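Beta-porphyranase A (Bacteroides plebeius, PDB 4AW7) hydrolyses the sulfated red-seaweed polysaccharide porphyran at linkages between beta-D-galactose and alpha-L-galactose-6-sulfate. Local coordinates at residues S36-S41 / E306-L311; F300-M305 / Y394-N399. All blocks are in the same frame, centred on the assembly; numbering follows the deposited sequence.

Contact 1: S36-S41 / E306-L311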
loop_
_atom_site.group_PDB
_atom_site.type_symbol
_atom_site.label_atom_id
_atom_site.label_comp_id
_atom_site.label_asym_id
_atom_site.label_seq_id
_atom_site.Cartn_x
_atom_site.Cartn_y
_atom_site.Cartn_z
ATOM N N SER A 36 -15.487 -7.029 -6.333
ATOM C CA SER A 36 -14.870 -8.352 -6.467
ATOM C C SER A 36 -13.701 -8.381 -7.441
ATOM O O SER A 36 -12.663 -8.982 -7.172
ATOM C CB SER A 36 -15.903 -9.415 -6.864
ATOM O OG SER A 36 -15.323 -10.679 -7.059
ATOM N N GLU A 37 -13.893 -7.774 -8.618
ATOM C CA GLU A 37 -12.860 -7.782 -9.653
ATOM C C GLU A 37 -11.560 -7.208 -9.151
ATOM O O GLU A 37 -11.545 -6.133 -8.553
ATOM C CB GLU A 37 -13.341 -6.964 -10.845
ATOM C CG GLU A 37 -14.480 -7.519 -11.668
ATOM C CD GLU A 37 -14.084 -8.546 -12.709
ATOM O OE1 GLU A 37 -12.896 -8.856 -12.867
ATOM O OE2 GLU A 37 -15.010 -9.045 -13.399
ATOM N N LEU A 38 -10.465 -7.859 -9.498
ATOM C CA LEU A 38 -9.140 -7.276 -9.301
ATOM C C LEU A 38 -8.966 -6.070 -10.207
ATOM O O LEU A 38 -9.209 -6.137 -11.428
ATOM C CB LEU A 38 -8.053 -8.300 -9.627
ATOM C CG LEU A 38 -6.614 -7.843 -9.425
ATOM C CD1 LEU A 38 -6.330 -7.458 -7.960
ATOM C CD2 LEU A 38 -5.659 -8.929 -9.858
ATOM N N ASP A 39 -8.560 -4.948 -9.637
ATOM C CA ASP A 39 -8.254 -3.754 -10.397
ATOM C C ASP A 39 -6.746 -3.721 -10.587
ATOM O O ASP A 39 -5.997 -3.271 -9.712
ATOM C CB ASP A 39 -8.779 -2.484 -9.702
ATOM C CG ASP A 39 -8.631 -1.261 -10.546
ATOM O OD1 ASP A 39 -7.777 -1.289 -11.448
ATOM O OD2 ASP A 39 -9.377 -0.275 -10.284
ATOM N N ARG A 40 -6.282 -4.211 -11.738
ATOM C CA ARG A 40 -4.844 -4.263 -11.971
ATOM C C ARG A 40 -4.202 -2.880 -11.866
ATOM O O ARG A 40 -3.055 -2.777 -11.435
ATOM C CB ARG A 40 -4.541 -4.878 -13.330
ATOM C CG ARG A 40 -4.793 -6.371 -13.424
ATOM C CD ARG A 40 -4.397 -6.917 -14.818
ATOM N NE ARG A 40 -3.018 -6.628 -15.143
ATOM C CZ ARG A 40 -1.980 -7.355 -14.760
ATOM N NH1 ARG A 40 -2.142 -8.487 -14.089
ATOM N NH2 ARG A 40 -0.746 -6.957 -15.051
ATOM N N SER A 41 -4.930 -1.832 -12.293
ATOM C CA SER A 41 -4.395 -0.484 -12.266
ATOM C C SER A 41 -4.131 0.057 -10.878
ATOM O O SER A 41 -3.518 1.100 -10.729
ATOM C CB SER A 41 -5.296 0.472 -13.015
ATOM O OG SER A 41 -6.411 0.885 -12.227
ATOM N N GLU A 306 -5.886 -6.833 -0.372
ATOM C CA GLU A 306 -6.961 -6.961 0.611
ATOM C C GLU A 306 -7.533 -5.615 1.041
ATOM O O GLU A 306 -8.506 -5.607 1.816
ATOM C CB GLU A 306 -6.457 -7.711 1.828
ATOM C CG GLU A 306 -6.315 -9.202 1.594
ATOM C CD GLU A 306 -7.661 -9.885 1.380
ATOM O OE1 GLU A 306 -8.512 -9.806 2.283
ATOM O OE2 GLU A 306 -7.891 -10.502 0.330
ATOM N N ARG A 307 -7.037 -4.514 0.515
ATOM C CA ARG A 307 -7.544 -3.185 0.796
ATOM C C ARG A 307 -8.139 -2.504 -0.453
ATOM O O ARG A 307 -8.341 -1.287 -0.469
ATOM C CB ARG A 307 -6.466 -2.292 1.402
ATOM C CG ARG A 307 -5.869 -2.845 2.680
ATOM C CD ARG A 307 -4.957 -1.846 3.308
ATOM N NE ARG A 307 -4.261 -2.411 4.461
ATOM C CZ ARG A 307 -4.537 -2.201 5.748
ATOM N NH1 ARG A 307 -5.475 -1.346 6.124
ATOM N NH2 ARG A 307 -3.819 -2.835 6.662
ATOM N N GLN A 308 -8.392 -3.270 -1.519
ATOM C CA GLN A 308 -8.727 -2.634 -2.800
ATOM C C GLN A 308 -9.900 -1.656 -2.703
ATOM O O GLN A 308 -9.920 -0.624 -3.377
ATOM C CB GLN A 308 -9.014 -3.684 -3.872
ATOM C CG GLN A 308 -9.042 -3.092 -5.269
ATOM C CD GLN A 308 -9.473 -4.099 -6.295
ATOM O OE1 GLN A 308 -8.759 -5.070 -6.576
ATOM N NE2 GLN A 308 -10.646 -3.870 -6.897
ATOM N N ASP A 309 -10.894 -2.000 -1.898
ATOM C CA ASP A 309 -12.074 -1.182 -1.710
ATOM C C ASP A 309 -11.810 0.114 -0.984
ATOM O O ASP A 309 -12.683 0.996 -0.978
ATOM C CB ASP A 309 -13.192 -1.954 -0.992
ATOM C CG ASP A 309 -12.794 -2.561 0.323
ATOM O OD1 ASP A 309 -11.628 -2.895 0.550
ATOM O OD2 ASP A 309 -13.708 -2.765 1.160
ATOM N N ASN A 310 -10.652 0.240 -0.362
ATOM C CA ASN A 310 -10.217 1.492 0.259
ATOM C C ASN A 310 -8.847 1.961 -0.225
ATOM O O ASN A 310 -8.105 2.597 0.523
ATOM C CB ASN A 310 -10.225 1.395 1.785
ATOM C CG ASN A 310 -10.272 2.772 2.430
ATOM O OD1 ASN A 310 -10.981 3.663 1.958
ATOM N ND2 ASN A 310 -9.429 2.995 3.476
ATOM N N LEU A 311 -8.526 1.673 -1.481
ATOM C CA LEU A 311 -7.200 1.972 -2.041
ATOM C C LEU A 311 -7.385 2.670 -3.377
ATOM O O LEU A 311 -7.923 2.104 -4.319
ATOM C CB LEU A 311 -6.399 0.689 -2.212
ATOM C CG LEU A 311 -4.961 0.886 -2.760
ATOM C CD1 LEU A 311 -4.019 1.505 -1.722
ATOM C CD2 LEU A 311 -4.418 -0.464 -3.241
#
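The loop entering the first strand of the beta/alpha barrel (36-41) meets the turn leading into its eighth strand (306-311), and Gln308 joins the two by presenting its side-chain amide to the backbone on both flanks of Leu38. Gln308 NE2 donates to Glu37 O at 2.9 Å, a nearly straight bond (N-H...O 162°) with the acceptor close to the amide plane. On the other branch, Asp39 N donates to Gln308 OE1 at 3.1 Å. Here the N-H again points well at the oxygen, but the donor stands above the carbonyl plane, 50° out of it. One carboxamide thus serves the C=O of one residue and the N-H of the next but one, the pattern a parallel beta neighbour would offer, here supplied by a side chain. The amide gets there because the Gln308 side chain leaves with CG anti to the backbone N (chi1 -167°) and runs extended beyond it. Leu38 crosses this chain at about a right angle, its CD1 lying 3.7 Å from Gln308 OE1, while Asp39 CB packs 3.6 Å from Gln308 NE2. The Asp39 carboxylate turns back on its own loop, where Ser41 OG donates to OD1 at 2.7 Å, on the syn side. Backbone bonds from Ser36 to Arg372 and from Leu38 to Gly370 tie the loop to the chain around strand 371-377, and Asp309 forms a salt bridge with Arg473. Because the amide donates on one branch and accepts on the other, its rotation is probably fixed, since a flip would set oxygen against Glu37 O and NH2 against the N-H of Asp39. The link therefore uses neutral groups alone and reads the loop's backbone rather than its acidic side chains.

Contact 2: F300-M305 / Y394-N399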
loop_
_atom_site.group_PDB
_atom_site.type_symbol
_atom_site.label_atom_id
_atom_site.label_comp_id
_atom_site.label_asym_id
_atom_site.label_seq_id
_atom_site.Cartn_x
_atom_site.Cartn_y
_atom_site.Cartn_z
ATOM N N PHE A 300 4.298 -6.831 0.226
ATOM C CA PHE A 300 3.359 -5.746 0.429
ATOM C C PHE A 300 2.099 -5.906 -0.439
ATOM O O PHE A 300 1.016 -5.525 -0.029
ATOM C CB PHE A 300 3.969 -4.374 0.117
ATOM C CG PHE A 300 4.949 -3.889 1.156
ATOM C CD1 PHE A 300 4.572 -3.667 2.491
ATOM C CD2 PHE A 300 6.250 -3.618 0.806
ATOM C CE1 PHE A 300 5.474 -3.199 3.387
ATOM C CE2 PHE A 300 7.176 -3.126 1.717
ATOM C CZ PHE A 300 6.814 -2.940 3.029
ATOM N N LEU A 301 2.255 -6.468 -1.628
ATOM C CA LEU A 301 1.167 -6.545 -2.582
ATOM C C LEU A 301 -0.045 -7.245 -2.002
ATOM O O LEU A 301 -1.167 -6.821 -2.212
ATOM C CB LEU A 301 1.637 -7.264 -3.851
ATOM C CG LEU A 301 0.623 -7.502 -4.953
ATOM C CD1 LEU A 301 0.106 -6.174 -5.537
ATOM C CD2 LEU A 301 1.257 -8.359 -6.044
ATOM N N PHE A 302 0.167 -8.334 -1.287
ATOM C CA PHE A 302 -0.972 -9.113 -0.811
ATOM C C PHE A 302 -1.774 -8.331 0.227
ATOM O O PHE A 302 -3.017 -8.382 0.216
ATOM C CB PHE A 302 -0.509 -10.462 -0.215
ATOM C CG PHE A 302 -0.097 -11.506 -1.241
ATOM C CD1 PHE A 302 1.065 -11.372 -2.009
ATOM C CD2 PHE A 302 -0.855 -12.647 -1.434
ATOM C CE1 PHE A 302 1.419 -12.301 -2.945
ATOM C CE2 PHE A 302 -0.493 -13.588 -2.350
ATOM C CZ PHE A 302 0.656 -13.423 -3.116
ATOM N N ASN A 303 -1.100 -7.586 1.113
ATOM C CA ASN A 303 -1.729 -6.647 2.071
ATOM C C ASN A 303 -2.611 -5.698 1.281
ATOM O O ASN A 303 -3.795 -5.489 1.568
ATOM C CB ASN A 303 -0.558 -5.914 2.827
ATOM C CG ASN A 303 -0.971 -4.732 3.707
ATOM O OD1 ASN A 303 -2.098 -4.214 3.639
ATOM N ND2 ASN A 303 -0.023 -4.266 4.577
ATOM N N LEU A 304 -2.020 -5.069 0.269
ATOM C CA LEU A 304 -2.718 -4.010 -0.446
ATOM C C LEU A 304 -3.857 -4.542 -1.300
ATOM O O LEU A 304 -4.869 -3.859 -1.460
ATOM C CB LEU A 304 -1.725 -3.181 -1.264
ATOM C CG LEU A 304 -0.586 -2.545 -0.481
ATOM C CD1 LEU A 304 0.314 -1.726 -1.378
ATOM C CD2 LEU A 304 -1.091 -1.749 0.724
ATOM N N MET A 305 -3.759 -5.766 -1.835
ATOM C CA MET A 305 -4.883 -6.386 -2.532
ATOM C C MET A 305 -6.110 -6.507 -1.646
ATOM O O MET A 305 -7.243 -6.279 -2.087
ATOM C CB MET A 305 -4.483 -7.751 -3.091
ATOM C CG MET A 305 -3.635 -7.616 -4.363
ATOM S SD MET A 305 -3.093 -9.242 -4.909
ATOM C CE MET A 305 -2.574 -8.865 -6.562
ATOM N N TYR A 394 -6.561 -18.146 -11.145
ATOM C CA TYR A 394 -5.248 -17.723 -10.661
ATOM C C TYR A 394 -5.218 -17.883 -9.162
ATOM O O TYR A 394 -6.117 -17.381 -8.485
ATOM C CB TYR A 394 -4.942 -16.259 -11.027
ATOM C CG TYR A 394 -5.095 -15.984 -12.494
ATOM C CD1 TYR A 394 -4.034 -16.214 -13.360
ATOM C CD2 TYR A 394 -6.278 -15.489 -13.024
ATOM C CE1 TYR A 394 -4.153 -15.989 -14.700
ATOM C CE2 TYR A 394 -6.394 -15.244 -14.409
ATOM C CZ TYR A 394 -5.327 -15.543 -15.234
ATOM O OH TYR A 394 -5.474 -15.320 -16.608
ATOM N N ILE A 395 -4.206 -18.566 -8.633
ATOM C CA ILE A 395 -4.055 -18.769 -7.163
ATOM C C ILE A 395 -2.643 -18.347 -6.813
ATOM O O ILE A 395 -1.698 -18.818 -7.431
ATOM C CB ILE A 395 -4.276 -20.228 -6.747
ATOM C CG1 ILE A 395 -5.709 -20.684 -7.083
ATOM C CG2 ILE A 395 -3.989 -20.394 -5.271
ATOM C CD1 ILE A 395 -5.883 -22.228 -7.029
ATOM N N ALA A 396 -2.499 -17.407 -5.865
ATOM C CA ALA A 396 -1.202 -16.864 -5.499
ATOM C C ALA A 396 -0.914 -17.076 -4.031
ATOM O O ALA A 396 -1.815 -16.942 -3.211
ATOM C CB ALA A 396 -1.095 -15.359 -5.850
ATOM N N LEU A 397 0.352 -17.370 -3.736
ATOM C CA LEU A 397 0.836 -17.588 -2.357
ATOM C C LEU A 397 2.143 -16.856 -2.155
ATOM O O LEU A 397 3.017 -16.870 -3.017
ATOM C CB LEU A 397 1.046 -19.091 -2.065
ATOM C CG LEU A 397 -0.163 -19.984 -2.288
ATOM C CD1 LEU A 397 -0.170 -20.546 -3.695
ATOM C CD2 LEU A 397 -0.270 -21.037 -1.161
ATOM N N ASP A 398 2.306 -16.311 -0.967
ATOM C CA ASP A 398 3.538 -15.619 -0.561
ATOM C C ASP A 398 3.927 -16.052 0.843
ATOM O O ASP A 398 3.052 -16.188 1.685
ATOM C CB ASP A 398 3.301 -14.098 -0.573
ATOM C CG ASP A 398 4.537 -13.306 -0.252
ATOM O OD1 ASP A 398 5.517 -13.417 -0.990
ATOM O OD2 ASP A 398 4.493 -12.547 0.744
ATOM N N ASN A 399 5.190 -16.267 1.093
ATOM C CA ASN A 399 5.657 -16.684 2.427
ATOM C C ASN A 399 6.380 -15.530 3.130
ATOM O O ASN A 399 7.495 -15.171 2.734
ATOM C CB ASN A 399 6.571 -17.911 2.296
ATOM C CG ASN A 399 7.041 -18.452 3.642
ATOM O OD1 ASN A 399 6.663 -17.950 4.678
ATOM N ND2 ASN A 399 7.829 -19.517 3.599
#
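Asp398 OD2 is gripped by His299 ND1 and Gln383 NE2, while OD1 of the same carboxylate bonds Thr455 OG1; the methylene below it rests on the ring of Phe302. The contact packs helix 293-305 of the beta/alpha barrel against strand 392-399 of the neighbouring beta-sandwich domain. With CG anti to the backbone N (chi1 -176°), Asp398 directs its carboxylate away from the ring to those partners and leaves CB over one ring face. CB lies 3.8 Å from the ring centroid and 22° off the normal, a CH-pi contact displaced toward the rim, where CE1 of Phe302 comes within 3.5 Å of it. The carboxylate plane is only 20° from that of the ring. Two residues earlier on the strand, the methyl of Ala396 meets the far end of the ring, CB to Phe302 CZ 3.8 Å. Gln383 and Gln385 of the adjoining strand 382-389 also touch the ring, and Trp365 packs on Ala396. Replacing Phe302 by an alanine would remove the ring and would probably open a gap between helix and sheet, with Asp398 CB and the Ala396 methyl losing this apolar neighbour. At the ring edge, near its plane, Ala396 O sits 3.7 Å from Phe302 CE2.

The two contacts adjoin on the side of the barrel that faces the beta-sandwich domains, with centres about 12 Å apart. Helix 293-305 supplies contact 2 and runs straight on into the turn of contact 1, so one piece of chain serves both, and they touch where Leu38 CD1 packs 4.2 Å from Met305 CE. Contact 2 is wholly buried and joins separate domains through an aromatic ring and aliphatic carbons, the carboxylate of Asp398 being satisfied by residues outside the two segments. Contact 1 is partly buried, joins loop to loop before two barrel strands, and depends on directed hydrogen bonds to backbone. Both lie away from the substrate-binding residues.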